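Local structure of uncharacterized protein, DUF633, LMOf2365_1472 (Listeria monocytogenes str. 4b F2365, 3GNL) at residues Arg24-Gly29 / Phe47-Glu52. The protein is uncharacterized, but by its family probably methylates N1 of adenine 22 in tRNA, presumably with S-adenosylmethionine as methyl donor. Residues are numbered along the deposited sequence; the frame is centred on the assembly and turned at random.
Sequences RIADIG and FAIAGE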
loop_
_atom_site.group_PDB
_atom_site.type_symbol
_atom_site.label_atom_id
_atom_site.label_comp_id
_atom_site.label_asym_id
_atom_site.label_seq_id
_atom_site.Cartn_x
_atom_site.Cartn_y
_atom_site.Cartn_z
ATOM N N ARG A 24 0.879 18.099 -6.496
ATOM C CA ARG A 24 -0.482 17.848 -6.976
ATOM C C ARG A 24 -0.760 16.347 -6.790
ATOM O O ARG A 24 -0.073 15.483 -7.390
ATOM C CB ARG A 24 -0.697 18.291 -8.432
ATOM C CG ARG A 24 -0.437 19.790 -8.591
ATOM C CD ARG A 24 -0.499 20.202 -10.060
ATOM N NE ARG A 24 -1.820 20.031 -10.656
ATOM C CZ ARG A 24 -2.871 20.836 -10.470
ATOM N NH1 ARG A 24 -2.790 21.911 -9.664
ATOM N NH2 ARG A 24 -4.011 20.534 -11.070
ATOM N N ILE A 25 -1.699 16.047 -5.909
ATOM C CA ILE A 25 -1.921 14.621 -5.527
ATOM C C ILE A 25 -3.274 14.091 -5.962
ATOM O O ILE A 25 -4.228 14.845 -6.160
ATOM C CB ILE A 25 -1.749 14.407 -4.035
ATOM C CG1 ILE A 25 -2.956 14.976 -3.251
ATOM C CG2 ILE A 25 -0.381 14.998 -3.513
ATOM C CD1 ILE A 25 -2.924 14.695 -1.739
ATOM N N ALA A 26 -3.376 12.778 -6.114
ATOM C CA ALA A 26 -4.668 12.118 -6.245
ATOM C C ALA A 26 -4.769 10.982 -5.243
ATOM O O ALA A 26 -3.918 10.088 -5.243
ATOM C CB ALA A 26 -4.921 11.616 -7.658
ATOM N N ASP A 27 -5.800 11.042 -4.399
ATOM C CA ASP A 27 -6.068 10.049 -3.381
ATOM C C ASP A 27 -7.237 9.169 -3.837
ATOM O O ASP A 27 -8.403 9.584 -3.775
ATOM C CB ASP A 27 -6.389 10.756 -2.046
ATOM C CG ASP A 27 -6.494 9.800 -0.879
ATOM O OD1 ASP A 27 -6.090 8.631 -1.052
ATOM O OD2 ASP A 27 -6.959 10.206 0.204
ATOM N N ILE A 28 -6.905 7.947 -4.225
ATOM C CA ILE A 28 -7.864 7.025 -4.817
ATOM C C ILE A 28 -8.602 6.248 -3.751
ATOM O O ILE A 28 -7.961 5.565 -2.933
ATOM C CB ILE A 28 -7.131 6.077 -5.724
ATOM C CG1 ILE A 28 -6.231 6.878 -6.665
ATOM C CG2 ILE A 28 -8.138 5.164 -6.435
ATOM C CD1 ILE A 28 -7.013 7.862 -7.688
ATOM N N GLY A 29 -9.926 6.281 -3.755
ATOM C CA GLY A 29 -10.661 5.685 -2.639
ATOM C C GLY A 29 -10.383 6.399 -1.340
ATOM O O GLY A 29 -10.187 5.779 -0.263
ATOM N N PHE A 47 -2.817 20.880 -4.488
ATOM C CA PHE A 47 -4.038 20.519 -5.168
ATOM C C PHE A 47 -4.230 19.030 -4.889
ATOM O O PHE A 47 -3.231 18.304 -4.809
ATOM C CB PHE A 47 -3.928 20.782 -6.666
ATOM C CG PHE A 47 -5.059 20.213 -7.454
ATOM C CD1 PHE A 47 -6.306 20.833 -7.462
ATOM C CD2 PHE A 47 -4.896 19.029 -8.187
ATOM C CE1 PHE A 47 -7.372 20.270 -8.202
ATOM C CE2 PHE A 47 -5.943 18.478 -8.910
ATOM C CZ PHE A 47 -7.184 19.093 -8.934
ATOM N N ALA A 48 -5.481 18.590 -4.724
ATOM C CA ALA A 48 -5.792 17.164 -4.626
ATOM C C ALA A 48 -7.042 16.796 -5.390
ATOM O O ALA A 48 -8.016 17.553 -5.398
ATOM C CB ALA A 48 -5.967 16.760 -3.194
ATOM N N ILE A 49 -7.037 15.612 -5.983
ATOM C CA ILE A 49 -8.252 14.900 -6.405
ATOM C C ILE A 49 -8.553 13.873 -5.314
ATOM O O ILE A 49 -7.649 13.117 -4.917
ATOM C CB ILE A 49 -8.028 14.151 -7.727
ATOM C CG1 ILE A 49 -7.685 15.151 -8.863
ATOM C CG2 ILE A 49 -9.229 13.282 -8.076
ATOM C CD1 ILE A 49 -7.105 14.470 -10.139
ATOM N N ALA A 50 -9.776 13.868 -4.809
ATOM C CA ALA A 50 -10.230 12.784 -3.946
ATOM C C ALA A 50 -11.179 11.902 -4.741
ATOM O O ALA A 50 -12.302 12.316 -5.059
ATOM C CB ALA A 50 -10.877 13.340 -2.703
ATOM N N GLY A 51 -10.735 10.686 -5.077
ATOM C CA GLY A 51 -11.564 9.766 -5.883
ATOM C C GLY A 51 -12.437 8.864 -5.039
ATOM O O GLY A 51 -12.043 8.427 -3.977
ATOM N N GLU A 52 -13.667 8.582 -5.471
ATOM C CA GLU A 52 -14.538 7.656 -4.779
ATOM C C GLU A 52 -15.301 6.891 -5.829
ATOM O O GLU A 52 -15.559 7.433 -6.893
ATOM C CB GLU A 52 -15.532 8.361 -3.838
ATOM C CG GLU A 52 -14.859 9.316 -2.844
ATOM C CD GLU A 52 -14.118 8.594 -1.777
ATOM O OE1 GLU A 52 -14.201 7.359 -1.681
ATOM O OE2 GLU A 52 -13.410 9.298 -1.006
#
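Arg24 lays its guanidinium flat on the ring of Phe47 near the N-terminal ends of the parallel strands 23-28 and 45-52, the planes 2° apart. Followed outward from CB, the arginine chain sends CG past Phe47 CB. A bend at chi3 (65°) then swings the planar end over the aromatic residue. NE stays at the margin, CZ comes 3.5 Å from Phe47 CD2, NH1 lies against Phe47 CB and CG, and NH2 reaches 3.4 Å from Phe47 CD2, toward the rim of the ring. NE also donates to the carbonyl of Asp89, helping to fix the group's rotation. With CG anti to the backbone N (chi1 170°), Phe47 presents one ring face to the guanidinium.

From this stack onward the backbones illustrate regular parallel pairing. Ile25 turns both its N and its O to the neighbouring strand: N donates to Phe47 O at 2.9 Å, and O accepts from Ile49 N at 2.9 Å. Asp27 repeats the pattern two residues on, N to Ile49 O at 2.8 Å and O from Gly51 N. Side chains alternate between the faces. Ile25 CG1 packs on Ala48 CB at 3.5 Å on the face where Pro36 of helix 34-41 touches Ala48, while Ala26 CB meets Ile49 CB on the face that bears the stack.

The two strands and helix 34-41 form a beta-alpha-beta unit of the Rossmann-like sheet, strand 23-28 lying between 45-52 and 93-99. Asp27, hydrogen-bonded to Ser30 OG, and Glu52 sit near the C-terminal ends, not touching each other. The chemistry divides along the strands: cation-pi stacking joins them at one end; at the other, Glu52 is placed like the acid that commonly binds the S-adenosylmethionine ribose hydroxyls in methyltransferases of this fold, and probably does likewise.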